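Local coordinates for tailspike protein (Siphovirus 9NA, PDB 3RIQ) that forms the receptor-binding part of a phage tailspike and probably recognises and cleaves Salmonella lipopolysaccharide as an endorhamnosidase, at residues A[39-44]-A[62-67]; A[126-131]-A[274-279]; A[330-335]-A[352-357]. All blocks are in the same frame, centred on the assembly; numbering follows the deposited sequence.

Overall arrangement
Read from the N terminus, the chain shows one principle at work: a right-handed beta-helix is held by short parallel pairings between successive coils, and its excursions are tied back to the body. Contact 1, its centre about 36 Å from the centre of the chain, closes one coil near the N-terminal end of the solenoid, 17 residues lying between its segments. Contact 2 closes the longest loop, fastening an excursion between strand 115-116 and helix 137-140 to the loop after strand 266-273. Contact 3 closes another coil of similar length and also meets a second subunit. The three follow in series without nesting or crossing; the centres of contacts 1 and 3 lie about 44 Å apart.

Contact 1. Residues A[39-44]-A[62-67]; sequences DYNFID and KFIGDG
F42 lays its ring across the backbone of G65 where 39-44 runs parallel to 62-67. Its CG sits between its own backbone N and carbonyl carbon (chi1 71°), a torsion that swings the ring across to the neighbouring strand. One face then receives G65 CA, 3.7 Å from the ring centroid, in a CH-pi contact, while G67 O and the carbonyl carbon of F63 lie at the edge. M85 of strand 79-87 also touches F42. F63 is turned differently: its CD1 meets Y40 CB at 4.0 Å, while the Y40 ring leads away, its hydroxyl bonded to E46 and to the backbone N of L23.

On the other face of the sheet, N41 and I64 run side by side, N41 ND2 coming 3.5 Å from I64 CG2. At the start of the pairing D39 OD1 accepts the backbone N of K62 at 2.9 Å, approached on its anti side and 32° out of the carboxylate plane. The lysine amine is not in direct contact with that carboxylate; a water links D39 OD2 to K62 NZ, and the pair probably attract each other through solvent. At the far end D44 OD1 rests 3.3 Å from G67 CA and is hydrogen-bonded to V68 N.

Between these ends the backbones exchange bonds in parallel fashion: Y40 N to K62 O, I64 N to Y40 O at 2.7 Å, and F42 N to I64 O. Another water joins F42 O to D66 N where the strands lose direct bonding. Such stacking of one coil on the next is characteristic of the right-handed parallel beta-helix, here near its N-terminal end.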
ATOM      1  N   ASP A  39      19.097  14.924  36.352  1.00 14.36           N
ATOM      2  CA  ASP A  39      17.948  14.049  36.627  1.00 14.43           C
ATOM      3  C   ASP A  39      17.126  14.654  37.784  1.00 15.18           C
ATOM      4  O   ASP A  39      17.683  15.254  38.717  1.00 15.75           O
ATOM      5  CB  ASP A  39      18.408  12.659  37.045  1.00 14.79           C
ATOM      6  CG  ASP A  39      18.903  11.814  35.901  1.00 16.02           C
ATOM      7  OD1 ASP A  39      18.709  12.146  34.707  1.00 15.38           O
ATOM      8  OD2 ASP A  39      19.526  10.789  36.214  1.00 18.80           O
ATOM      9  N   TYR A  40      15.812  14.501  37.708  1.00 14.27           N
ATOM     10  CA  TYR A  40      14.912  15.083  38.675  1.00 14.17           C
ATOM     11  C   TYR A  40      14.065  13.999  39.317  1.00 13.48           C
ATOM     12  O   TYR A  40      13.336  13.277  38.627  1.00 14.30           O
ATOM     13  CB  TYR A  40      14.004  16.103  37.984  1.00 14.66           C
ATOM     14  CG  TYR A  40      13.136  16.839  38.952  1.00 15.20           C
ATOM     15  CD1 TYR A  40      13.688  17.766  39.838  1.00 15.73           C
ATOM     16  CD2 TYR A  40      11.776  16.570  39.039  1.00 15.59           C
ATOM     17  CE1 TYR A  40      12.903  18.428  40.762  1.00 14.93           C
ATOM     18  CE2 TYR A  40      10.968  17.238  39.950  1.00 16.64           C
ATOM     19  CZ  TYR A  40      11.545  18.175  40.800  1.00 15.85           C
ATOM     20  OH  TYR A  40      10.801  18.892  41.705  1.00 17.40           O
ATOM     21  N   ASN A  41      14.169  13.893  40.639  1.00 14.20           N
ATOM     22  CA  ASN A  41      13.406  12.920  41.411  1.00 14.73           C
ATOM     23  C   ASN A  41      12.125  13.553  41.910  1.00 14.52           C
ATOM     24  O   ASN A  41      12.141  14.367  42.870  1.00 15.86           O
ATOM     25  CB  ASN A  41      14.279  12.422  42.567  1.00 16.23           C
ATOM     26  CG  ASN A  41      15.419  11.571  42.090  1.00 20.56           C
ATOM     27  OD1 ASN A  41      16.577  11.986  42.090  1.00 27.46           O
ATOM     28  ND2 ASN A  41      15.100  10.376  41.672  1.00 25.00           N
ATOM     29  N   PHE A  42      11.013  13.213  41.245  1.00 13.81           N
ATOM     30  CA  PHE A  42       9.701  13.774  41.622  1.00 13.89           C
ATOM     31  C   PHE A  42       8.980  12.895  42.600  1.00 14.80           C
ATOM     32  O   PHE A  42       9.285  11.692  42.720  1.00 15.16           O
ATOM     33  CB  PHE A  42       8.828  14.074  40.373  1.00 13.45           C
ATOM     34  CG  PHE A  42       8.300  12.852  39.657  1.00 12.28           C
ATOM     35  CD1 PHE A  42       7.073  12.283  40.043  1.00 11.93           C
ATOM     36  CD2 PHE A  42       8.990  12.309  38.581  1.00 13.82           C
ATOM     37  CE1 PHE A  42       6.539  11.150  39.395  1.00 13.64           C
ATOM     38  CE2 PHE A  42       8.458  11.187  37.900  1.00 14.18           C
ATOM     39  CZ  PHE A  42       7.235  10.606  38.308  1.00 14.99           C
ATOM     40  N   ILE A  43       8.030  13.507  43.302  1.00 14.82           N
ATOM     41  CA  ILE A  43       7.225  12.784  44.304  1.00 13.68           C
ATOM     42  C   ILE A  43       5.845  12.554  43.699  1.00 14.20           C
ATOM     43  O   ILE A  43       5.364  13.413  42.966  1.00 13.81           O
ATOM     44  CB  ILE A  43       7.161  13.564  45.684  1.00 13.85           C
ATOM     45  CG1 ILE A  43       6.503  12.689  46.758  1.00 15.85           C
ATOM     46  CG2 ILE A  43       6.469  14.973  45.533  1.00 15.87           C
ATOM     47  CD1 ILE A  43       6.743  13.265  48.200  1.00 15.49           C
ATOM     48  N   ASP A  44       5.237  11.404  43.987  1.00 14.44           N
ATOM     49  CA  ASP A  44       3.905  11.091  43.471  1.00 13.69           C
ATOM     50  C   ASP A  44       2.894  12.185  43.838  1.00 13.84           C
ATOM     51  O   ASP A  44       2.702  12.498  45.033  1.00 14.93           O
ATOM     52  CB  ASP A  44       3.459   9.778  44.092  1.00 14.20           C
ATOM     53  CG  ASP A  44       2.082   9.329  43.604  1.00 13.74           C
ATOM     54  OD1 ASP A  44       1.673   9.698  42.463  1.00 16.13           O
ATOM     55  OD2 ASP A  44       1.393   8.635  44.401  1.00 18.67           O
ATOM     56  N   LYS A  62      16.491  12.877  33.002  1.00 12.85           N
ATOM     57  CA  LYS A  62      15.242  12.147  33.184  1.00 13.26           C
ATOM     58  C   LYS A  62      14.404  12.685  34.319  1.00 13.05           C
ATOM     59  O   LYS A  62      14.946  13.238  35.283  1.00 14.49           O
ATOM     60  CB  LYS A  62      15.555  10.677  33.509  1.00 14.83           C
ATOM     61  CG  LYS A  62      16.403  10.004  32.442  1.00 17.07           C
ATOM     62  CD  LYS A  62      16.600   8.548  32.777  1.00 20.72           C
ATOM     63  CE  LYS A  62      17.404   7.861  31.688  1.00 23.95           C
ATOM     64  NZ  LYS A  62      18.811   8.371  31.637  1.00 26.68           N
ATOM     65  N   PHE A  63      13.087  12.493  34.210  1.00 11.72           N
ATOM     66  CA  PHE A  63      12.176  12.627  35.354  1.00 11.71           C
ATOM     67  C   PHE A  63      11.968  11.246  35.992  1.00 12.05           C
ATOM     68  O   PHE A  63      11.418  10.337  35.337  1.00 14.06           O
ATOM     69  CB  PHE A  63      10.837  13.194  34.910  1.00 12.10           C
ATOM     70  CG  PHE A  63      10.943  14.537  34.229  1.00 13.05           C
ATOM     71  CD1 PHE A  63      11.480  15.659  34.914  1.00 15.29           C
ATOM     72  CD2 PHE A  63      10.546  14.686  32.905  1.00 14.63           C
ATOM     73  CE1 PHE A  63      11.567  16.932  34.281  1.00 16.13           C
ATOM     74  CE2 PHE A  63      10.655  15.944  32.250  1.00 15.83           C
ATOM     75  CZ  PHE A  63      11.158  17.070  32.948  1.00 16.61           C
ATOM     76  N   ILE A  64      12.381  11.098  37.253  1.00 12.70           N
ATOM     77  CA  ILE A  64      12.413   9.805  37.920  1.00 13.33           C
ATOM     78  C   ILE A  64      11.456   9.776  39.094  1.00 12.48           C
ATOM     79  O   ILE A  64      11.525  10.649  39.957  1.00 13.63           O
ATOM     80  CB  ILE A  64      13.844   9.494  38.436  1.00 12.37           C
ATOM     81  CG1 ILE A  64      14.861   9.523  37.296  1.00 14.26           C
ATOM     82  CG2 ILE A  64      13.887   8.139  39.218  1.00 16.03           C
ATOM     83  CD1 ILE A  64      16.335   9.574  37.774  1.00 14.84           C
ATOM     84  N   GLY A  65      10.540   8.809  39.145  1.00 12.90           N
ATOM     85  CA  GLY A  65       9.609   8.742  40.272  1.00 13.71           C
ATOM     86  C   GLY A  65       8.725   7.530  40.157  1.00 14.10           C
ATOM     87  O   GLY A  65       8.662   6.914  39.104  1.00 15.20           O
ATOM     88  N   ASP A  66       8.027   7.219  41.252  1.00 14.26           N
ATOM     89  CA  ASP A  66       6.915   6.273  41.231  1.00 15.92           C
ATOM     90  C   ASP A  66       5.632   7.073  41.381  1.00 15.90           C
ATOM     91  O   ASP A  66       5.464   7.792  42.376  1.00 20.64           O
ATOM     92  CB  ASP A  66       7.010   5.322  42.423  1.00 15.99           C
ATOM     93  CG  ASP A  66       8.211   4.426  42.367  1.00 18.42           C
ATOM     94  OD1 ASP A  66       8.658   4.045  41.266  1.00 14.89           O
ATOM     95  OD2 ASP A  66       8.703   4.096  43.459  1.00 19.92           O
ATOM     96  N   GLY A  67       4.724   6.967  40.427  1.00 15.00           N
ATOM     97  CA  GLY A  67       3.484   7.726  40.467  1.00 14.28           C
ATOM     98  C   GLY A  67       3.451   8.831  39.402  1.00 13.45           C
ATOM     99  O   GLY A  67       4.068   8.717  38.339  1.00 14.21           O
TER
HETATM  100  O   HOH W   1      20.395  11.203  32.741  1.00 24.90           O
HETATM  101  O   HOH W   2      19.545   8.528  34.629  1.00 32.43           O
HETATM  102  O   HOH W   3       8.597   9.062  43.494  1.00 16.74           O
HETATM  103  O   HOH W   4      11.791  10.051  42.884  1.00 25.34           O

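Contact 2. Residues A[126-131]-A[274-279]; sequences VNDHDI and QCYYDG
Y277 reaches from the loop 274-279 to the loop 126-131, and its phenol supplies the hydrogen bond that joins them. From CB, the side chain leaves with CG beside the backbone N and anti to the carbonyl carbon (chi1 -76°), and the ring plane stands almost perpendicular to the CA-CB-CG plane (chi2 -90°). CB and CG stay with their own segment. Farther out, CE2 comes within 3.9 Å of N127 CB and equally close to N127 O, which lies in the plane of the ring at its edge. CZ is 3.8 Å from the same oxygen. At the tip, OH donates to N127 O at 2.8 Å, in the carbonyl plane and on a lone pair, with a C=O...donor angle of 134°. H129 crosses the tyrosine at about a right angle, its CD2 3.5 Å from that hydroxyl. N127 O also takes a weak bond from H129 N, an interaction within the loop.

Y276 extends in the same general direction but makes looser contacts. Its CE2 is 4.1 Å from D128 OD1, and its OH is 3.9 Å from D130 OD2. Both carboxylates are engaged by R96, D128 through NH2 and D130 through NH1, and D128 OD1 also accepts from the hydroxyl of Y122. D128 itself centres an inverse gamma turn.

The chemistry implies a division of labour. R96 bridges the two acids and probably offsets part of their negative charge, which would favour their ionised forms, whereas one neutral phenol-to-carbonyl bond gives direction to a small surface contact and fastens the excursion to the side of the beta-helix.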
ATOM      1  N   VAL A 126      -5.198  -7.283  35.840  1.00 28.97           N
ATOM      2  CA  VAL A 126      -6.456  -8.048  35.765  1.00 29.73           C
ATOM      3  C   VAL A 126      -6.732  -8.717  34.425  1.00 29.31           C
ATOM      4  O   VAL A 126      -7.421  -9.737  34.382  1.00 29.27           O
ATOM      5  CB  VAL A 126      -7.714  -7.192  36.161  1.00 30.01           C
ATOM      6  CG1 VAL A 126      -7.601  -6.697  37.584  1.00 32.08           C
ATOM      7  CG2 VAL A 126      -7.948  -6.030  35.191  1.00 30.44           C
ATOM      8  N   ASN A 127      -6.223  -8.132  33.340  1.00 28.63           N
ATOM      9  CA  ASN A 127      -6.407  -8.711  32.027  1.00 29.17           C
ATOM     10  C   ASN A 127      -5.552  -9.981  31.834  1.00 29.00           C
ATOM     11  O   ASN A 127      -5.662 -10.661  30.790  1.00 29.24           O
ATOM     12  CB  ASN A 127      -6.084  -7.654  30.952  1.00 29.51           C
ATOM     13  CG  ASN A 127      -7.117  -6.522  30.905  1.00 30.64           C
ATOM     14  OD1 ASN A 127      -8.297  -6.701  31.260  1.00 33.38           O
ATOM     15  ND2 ASN A 127      -6.675  -5.350  30.435  1.00 31.55           N
ATOM     16  N   ASP A 128      -4.685 -10.264  32.809  1.00 28.24           N
ATOM     17  CA  ASP A 128      -3.812 -11.455  32.773  1.00 27.95           C
ATOM     18  C   ASP A 128      -4.507 -12.612  33.474  1.00 28.92           C
ATOM     19  O   ASP A 128      -4.100 -13.069  34.558  1.00 27.75           O
ATOM     20  CB  ASP A 128      -2.432 -11.195  33.388  1.00 27.00           C
ATOM     21  CG  ASP A 128      -1.643 -10.137  32.631  1.00 25.71           C
ATOM     22  OD1 ASP A 128      -1.560 -10.204  31.379  1.00 24.81           O
ATOM     23  OD2 ASP A 128      -1.134  -9.212  33.286  1.00 24.39           O
ATOM     24  N   HIS A 129      -5.555 -13.091  32.809  1.00 30.22           N
ATOM     25  CA  HIS A 129      -6.486 -14.060  33.390  1.00 31.70           C
ATOM     26  C   HIS A 129      -5.799 -15.353  33.815  1.00 31.79           C
ATOM     27  O   HIS A 129      -6.237 -15.988  34.767  1.00 32.76           O
ATOM     28  CB  HIS A 129      -7.645 -14.330  32.423  1.00 31.95           C
ATOM     29  CG  HIS A 129      -8.396 -13.096  32.017  1.00 33.66           C
ATOM     30  ND1 HIS A 129      -8.939 -12.215  32.932  1.00 35.18           N
ATOM     31  CD2 HIS A 129      -8.712 -12.607  30.791  1.00 34.49           C
ATOM     32  CE1 HIS A 129      -9.539 -11.229  32.287  1.00 35.62           C
ATOM     33  NE2 HIS A 129      -9.417 -11.442  30.987  1.00 33.90           N
ATOM     34  N   ASP A 130      -4.718 -15.719  33.122  1.00 31.37           N
ATOM     35  CA  ASP A 130      -3.983 -16.956  33.409  1.00 30.62           C
ATOM     36  C   ASP A 130      -3.196 -16.971  34.740  1.00 31.12           C
ATOM     37  O   ASP A 130      -3.008 -18.038  35.336  1.00 31.49           O
ATOM     38  CB  ASP A 130      -3.068 -17.352  32.228  1.00 30.00           C
ATOM     39  CG  ASP A 130      -1.984 -16.306  31.917  1.00 28.31           C
ATOM     40  OD1 ASP A 130      -2.104 -15.157  32.371  1.00 28.36           O
ATOM     41  OD2 ASP A 130      -1.012 -16.635  31.193  1.00 23.62           O
ATOM     42  N   ILE A 131      -2.746 -15.803  35.211  1.00 30.44           N
ATOM     43  CA  ILE A 131      -1.900 -15.748  36.418  1.00 30.28           C
ATOM     44  C   ILE A 131      -2.399 -14.827  37.554  1.00 31.19           C
ATOM     45  O   ILE A 131      -1.870 -14.894  38.656  1.00 30.11           O
ATOM     46  CB  ILE A 131      -0.407 -15.392  36.111  1.00 30.30           C
ATOM     47  CG1 ILE A 131      -0.267 -13.962  35.560  1.00 28.90           C
ATOM     48  CG2 ILE A 131       0.240 -16.459  35.189  1.00 28.80           C
ATOM     49  CD1 ILE A 131       1.202 -13.486  35.429  1.00 28.34           C
ATOM     50  N   GLN A 274       3.158  -8.978  18.289  1.00 11.55           N
ATOM     51  CA  GLN A 274       2.970  -9.769  19.522  1.00 11.75           C
ATOM     52  C   GLN A 274       2.327  -9.003  20.677  1.00 12.45           C
ATOM     53  O   GLN A 274       2.757  -9.134  21.825  1.00 12.94           O
ATOM     54  CB  GLN A 274       4.278 -10.421  19.962  1.00 12.44           C
ATOM     55  CG  GLN A 274       4.753 -11.468  18.948  1.00 12.08           C
ATOM     56  CD  GLN A 274       6.068 -12.104  19.372  1.00 12.22           C
ATOM     57  OE1 GLN A 274       7.029 -11.410  19.785  1.00 13.04           O
ATOM     58  NE2 GLN A 274       6.128 -13.423  19.285  1.00 14.40           N
ATOM     59  N   CYS A 275       1.280  -8.220  20.401  1.00 12.75           N
ATOM     60  CA  CYS A 275       0.468  -7.701  21.541  1.00 12.93           C
ATOM     61  C   CYS A 275      -0.356  -8.858  22.136  1.00 12.91           C
ATOM     62  O   CYS A 275      -0.564  -9.891  21.477  1.00 13.60           O
ATOM     63  CB  CYS A 275      -0.433  -6.542  21.125  1.00 13.40           C
ATOM     64  SG  CYS A 275      -1.671  -6.972  19.857  1.00 13.91           S
ATOM     65  N   TYR A 276      -0.774  -8.710  23.388  1.00 12.95           N
ATOM     66  CA  TYR A 276      -1.491  -9.803  24.043  1.00 12.82           C
ATOM     67  C   TYR A 276      -2.977  -9.820  23.706  1.00 13.56           C
ATOM     68  O   TYR A 276      -3.605 -10.896  23.722  1.00 14.05           O
ATOM     69  CB  TYR A 276      -1.260  -9.770  25.553  1.00 13.54           C
ATOM     70  CG  TYR A 276      -1.674 -11.031  26.270  1.00 14.00           C
ATOM     71  CD1 TYR A 276      -1.141 -12.294  25.917  1.00 15.06           C
ATOM     72  CD2 TYR A 276      -2.562 -10.974  27.341  1.00 15.86           C
ATOM     73  CE1 TYR A 276      -1.502 -13.470  26.626  1.00 14.93           C
ATOM     74  CE2 TYR A 276      -2.905 -12.113  28.055  1.00 16.10           C
ATOM     75  CZ  TYR A 276      -2.388 -13.374  27.673  1.00 15.24           C
ATOM     76  OH  TYR A 276      -2.740 -14.530  28.378  1.00 17.29           O
ATOM     77  N   TYR A 277      -3.546  -8.646  23.377  1.00 13.44           N
ATOM     78  CA  TYR A 277      -4.891  -8.633  22.833  1.00 13.61           C
ATOM     79  C   TYR A 277      -4.853  -8.378  21.313  1.00 12.56           C
ATOM     80  O   TYR A 277      -4.196  -9.155  20.594  1.00 13.09           O
ATOM     81  CB  TYR A 277      -5.809  -7.733  23.663  1.00 13.61           C
ATOM     82  CG  TYR A 277      -6.199  -8.426  24.966  1.00 17.38           C
ATOM     83  CD1 TYR A 277      -7.354  -9.225  25.014  1.00 20.99           C
ATOM     84  CD2 TYR A 277      -5.385  -8.378  26.098  1.00 17.40           C
ATOM     85  CE1 TYR A 277      -7.729  -9.883  26.195  1.00 23.62           C
ATOM     86  CE2 TYR A 277      -5.738  -9.026  27.275  1.00 19.36           C
ATOM     87  CZ  TYR A 277      -6.902  -9.787  27.328  1.00 22.09           C
ATOM     88  OH  TYR A 277      -7.246 -10.445  28.506  1.00 25.84           O
ATOM     89  N   ASP A 278      -5.481  -7.322  20.792  1.00 12.52           N
ATOM     90  CA  ASP A 278      -5.784  -7.297  19.344  1.00 13.44           C
ATOM     91  C   ASP A 278      -4.819  -6.374  18.601  1.00 12.31           C
ATOM     92  O   ASP A 278      -4.450  -5.309  19.111  1.00 12.85           O
ATOM     93  CB  ASP A 278      -7.225  -6.818  19.154  1.00 13.51           C
ATOM     94  CG  ASP A 278      -8.163  -7.558  20.079  1.00 13.75           C
ATOM     95  OD1 ASP A 278      -8.069  -8.811  20.079  1.00 14.09           O
ATOM     96  OD2 ASP A 278      -8.900  -6.914  20.861  1.00 14.78           O
ATOM     97  N   GLY A 279      -4.399  -6.773  17.408  1.00 12.60           N
ATOM     98  CA  GLY A 279      -3.400  -5.980  16.666  1.00 12.88           C
ATOM     99  C   GLY A 279      -3.748  -4.498  16.590  1.00 11.84           C
ATOM    100  O   GLY A 279      -2.880  -3.629  16.766  1.00 12.83           O
TER

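Contact 3. Residues A[330-335]-A[352-357]; sequences QKNIID and TNNDIT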
ATOM      1  N   GLN A 330     -19.992   1.826  12.025  1.00 13.57           N
ATOM      2  CA  GLN A 330     -20.322   1.871  10.599  1.00 13.67           C
ATOM      3  C   GLN A 330     -19.753   3.087   9.940  1.00 13.83           C
ATOM      4  O   GLN A 330     -19.288   3.999  10.611  1.00 14.42           O
ATOM      5  CB  GLN A 330     -21.841   1.810  10.378  1.00 13.94           C
ATOM      6  CG  GLN A 330     -22.649   3.007  10.946  1.00 15.19           C
ATOM      7  CD  GLN A 330     -24.123   2.891  10.549  1.00 15.40           C
ATOM      8  OE1 GLN A 330     -24.471   3.004   9.352  1.00 18.32           O
ATOM      9  NE2 GLN A 330     -24.973   2.578  11.510  1.00 16.28           N
ATOM     10  N   LYS A 331     -19.753   3.047   8.611  1.00 13.23           N
ATOM     11  CA  LYS A 331     -19.210   4.095   7.749  1.00 13.63           C
ATOM     12  C   LYS A 331     -17.703   4.285   7.948  1.00 13.03           C
ATOM     13  O   LYS A 331     -17.152   5.322   7.578  1.00 12.85           O
ATOM     14  CB  LYS A 331     -19.959   5.415   7.948  1.00 14.84           C
ATOM     15  CG  LYS A 331     -21.418   5.333   7.512  1.00 16.32           C
ATOM     16  CD  LYS A 331     -22.181   6.633   7.841  1.00 22.05           C
ATOM     17  CE  LYS A 331     -22.026   7.624   6.654  1.00 28.12           C
ATOM     18  NZ  LYS A 331     -22.403   9.029   6.889  1.00 33.30           N
ATOM     19  N   ASN A 332     -17.039   3.257   8.448  1.00 12.33           N
ATOM     20  CA  ASN A 332     -15.570   3.239   8.459  1.00 11.85           C
ATOM     21  C   ASN A 332     -15.030   2.869   7.088  1.00 11.42           C
ATOM     22  O   ASN A 332     -15.693   2.149   6.339  1.00 12.30           O
ATOM     23  CB  ASN A 332     -15.047   2.225   9.476  1.00 12.23           C
ATOM     24  CG  ASN A 332     -15.571   2.467  10.890  1.00 12.72           C
ATOM     25  OD1 ASN A 332     -15.288   3.485  11.512  1.00 14.76           O
ATOM     26  ND2 ASN A 332     -16.332   1.516  11.411  1.00 12.69           N
ATOM     27  N   ILE A 333     -13.829   3.336   6.766  1.00 11.37           N
ATOM     28  CA  ILE A 333     -13.085   2.930   5.544  1.00 11.23           C
ATOM     29  C   ILE A 333     -11.836   2.203   5.988  1.00 11.47           C
ATOM     30  O   ILE A 333     -11.068   2.741   6.767  1.00 12.37           O
ATOM     31  CB  ILE A 333     -12.756   4.153   4.641  1.00 11.98           C
ATOM     32  CG1 ILE A 333     -14.051   4.754   4.115  1.00 13.77           C
ATOM     33  CG2 ILE A 333     -11.809   3.741   3.500  1.00 13.12           C
ATOM     34  CD1 ILE A 333     -13.885   6.112   3.424  1.00 15.92           C
ATOM     35  N   ILE A 334     -11.679   0.956   5.542  1.00 11.43           N
ATOM     36  CA  ILE A 334     -10.527   0.131   5.901  1.00 10.97           C
ATOM     37  C   ILE A 334      -9.869  -0.307   4.619  1.00 10.80           C
ATOM     38  O   ILE A 334     -10.529  -0.917   3.777  1.00 12.78           O
ATOM     39  CB  ILE A 334     -10.917  -1.133   6.751  1.00 12.08           C
ATOM     40  CG1 ILE A 334     -11.631  -0.733   8.037  1.00 12.48           C
ATOM     41  CG2 ILE A 334      -9.661  -1.948   7.107  1.00 13.86           C
ATOM     42  CD1 ILE A 334     -13.146  -0.679   7.913  1.00 13.94           C
ATOM     43  N   ASP A 335      -8.586   0.011   4.443  1.00 10.93           N
ATOM     44  CA  ASP A 335      -7.861  -0.390   3.230  1.00 10.88           C
ATOM     45  C   ASP A 335      -6.448  -0.845   3.553  1.00 10.28           C
ATOM     46  O   ASP A 335      -5.736  -0.141   4.274  1.00 11.58           O
ATOM     47  CB  ASP A 335      -7.790   0.775   2.200  1.00 12.21           C
ATOM     48  CG  ASP A 335      -6.989   0.387   0.962  1.00 12.32           C
ATOM     49  OD1 ASP A 335      -7.380  -0.632   0.318  1.00 12.83           O
ATOM     50  OD2 ASP A 335      -5.943   1.008   0.649  1.00 13.33           O
ATOM     51  N   THR A 352     -21.237  -2.831  10.988  1.00 14.34           N
ATOM     52  CA  THR A 352     -22.001  -3.039   9.768  1.00 14.56           C
ATOM     53  C   THR A 352     -21.728  -1.871   8.825  1.00 13.53           C
ATOM     54  O   THR A 352     -21.226  -0.847   9.251  1.00 14.10           O
ATOM     55  CB  THR A 352     -23.531  -3.126  10.102  1.00 14.26           C
ATOM     56  OG1 THR A 352     -24.256  -3.537   8.948  1.00 16.18           O
ATOM     57  CG2 THR A 352     -24.073  -1.755  10.569  1.00 15.80           C
ATOM     58  N   ASN A 353     -22.066  -2.002   7.544  1.00 13.61           N
ATOM     59  CA  ASN A 353     -22.029  -0.878   6.618  1.00 13.27           C
ATOM     60  C   ASN A 353     -20.644  -0.222   6.614  1.00 13.75           C
ATOM     61  O   ASN A 353     -20.519   0.994   6.625  1.00 14.58           O
ATOM     62  CB  ASN A 353     -23.155   0.122   6.970  1.00 13.98           C
ATOM     63  CG  ASN A 353     -23.260   1.276   5.985  1.00 12.99           C
ATOM     64  OD1 ASN A 353     -23.011   1.111   4.788  1.00 14.17           O
ATOM     65  ND2 ASN A 353     -23.619   2.465   6.494  1.00 15.70           N
ATOM     66  N   ASN A 354     -19.608  -1.064   6.533  1.00 12.89           N
ATOM     67  CA  ASN A 354     -18.225  -0.602   6.352  1.00 12.97           C
ATOM     68  C   ASN A 354     -17.699  -1.002   4.989  1.00 12.69           C
ATOM     69  O   ASN A 354     -18.176  -1.957   4.373  1.00 13.59           O
ATOM     70  CB  ASN A 354     -17.323  -1.174   7.473  1.00 13.19           C
ATOM     71  CG  ASN A 354     -17.731  -0.670   8.849  1.00 11.98           C
ATOM     72  OD1 ASN A 354     -17.816   0.536   9.061  1.00 12.35           O
ATOM     73  ND2 ASN A 354     -18.021  -1.587   9.768  1.00 13.97           N
ATOM     74  N   ASP A 355     -16.685  -0.261   4.554  1.00 12.14           N
ATOM     75  CA  ASP A 355     -16.038  -0.487   3.270  1.00 11.90           C
ATOM     76  C   ASP A 355     -14.626  -0.992   3.502  1.00 11.69           C
ATOM     77  O   ASP A 355     -13.819  -0.299   4.117  1.00 12.67           O
ATOM     78  CB  ASP A 355     -16.037   0.805   2.466  1.00 13.55           C
ATOM     79  CG  ASP A 355     -17.389   1.092   1.895  1.00 13.67           C
ATOM     80  OD1 ASP A 355     -17.765   0.424   0.918  1.00 14.44           O
ATOM     81  OD2 ASP A 355     -18.095   1.966   2.411  1.00 15.72           O
ATOM     82  N   ILE A 356     -14.372  -2.207   3.026  1.00 12.40           N
ATOM     83  CA  ILE A 356     -13.188  -2.993   3.394  1.00 12.79           C
ATOM     84  C   ILE A 356     -12.482  -3.452   2.144  1.00 13.44           C
ATOM     85  O   ILE A 356     -13.075  -4.172   1.343  1.00 14.26           O
ATOM     86  CB  ILE A 356     -13.617  -4.255   4.199  1.00 13.54           C
ATOM     87  CG1 ILE A 356     -14.409  -3.879   5.454  1.00 14.50           C
ATOM     88  CG2 ILE A 356     -12.423  -5.114   4.598  1.00 15.20           C
ATOM     89  CD1 ILE A 356     -15.074  -5.053   6.144  1.00 14.95           C
ATOM     90  N   THR A 357     -11.230  -3.052   1.980  1.00 12.55           N
ATOM     91  CA  THR A 357     -10.482  -3.398   0.773  1.00 12.59           C
ATOM     92  C   THR A 357      -9.067  -3.827   1.046  1.00 11.67           C
ATOM     93  O   THR A 357      -8.459  -3.380   1.992  1.00 12.60           O
ATOM     94  CB  THR A 357     -10.426  -2.210  -0.247  1.00 11.31           C
ATOM     95  OG1 THR A 357      -9.884  -1.039   0.371  1.00 13.43           O
ATOM     96  CG2 THR A 357     -11.811  -1.870  -0.793  1.00 13.32           C
TER
HETATM   97  O   HOH W   5     -17.736   3.368   4.716  1.00 17.42           O
HETATM   98  O   HOH W   6     -11.470   0.764   1.623  1.00 16.43           O
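I334 and I356 stand in register on adjacent coils of the right-handed beta-helix, where strands 333-335 and 355-357 run side by side, their short axes 4.7 Å apart at closest approach and 5° from parallel. I334 CD1 meets I356 CG1 at 4.2 Å, and W327 of strand 326-327 packs against both isoleucines. The backbones are joined by D355 N to N332 O, I334 N to D355 O and T357 N to I334 O.

Before the strands begin, side-chain amides join in beside the backbone bond from K331 N to N353 O. N332 and N354 lie side by side, their amide planes 28° apart. N354 OD1 accepts N332 N at 2.9 Å, in the carbonyl plane, and receives a weak second bond from N332 ND2, so two donors of a single residue grip one oxygen. The paired asparagines thereby continue the coil-to-coil pairing through the turn. Next to them, N353 ND2 donates to Q330 OE1 at 3.0 Å; the acceptor lies in the amide plane of N353, although the two amide planes are nearly perpendicular, 84° apart.

A second shell fixes these groups. N332 OD1 accepts from H310 N and T308 OG1, N354 ND2 reaches G329 O and D349, and Q330 NE2 is bonded to Q305 O. R381 holds N353 OD1 and forms a salt bridge with D355, which R383 shares. On the face carrying I333, D335, D355 and T357, a second subunit packs: its R318 against I333, its V338 against D335, and its Y340 against D355 and T357.

At the far end T357 OG1 donates to D335 OD1 at 2.5 Å, on the anti side of the carboxylate, and a water bridges that same OG1 to I334 O.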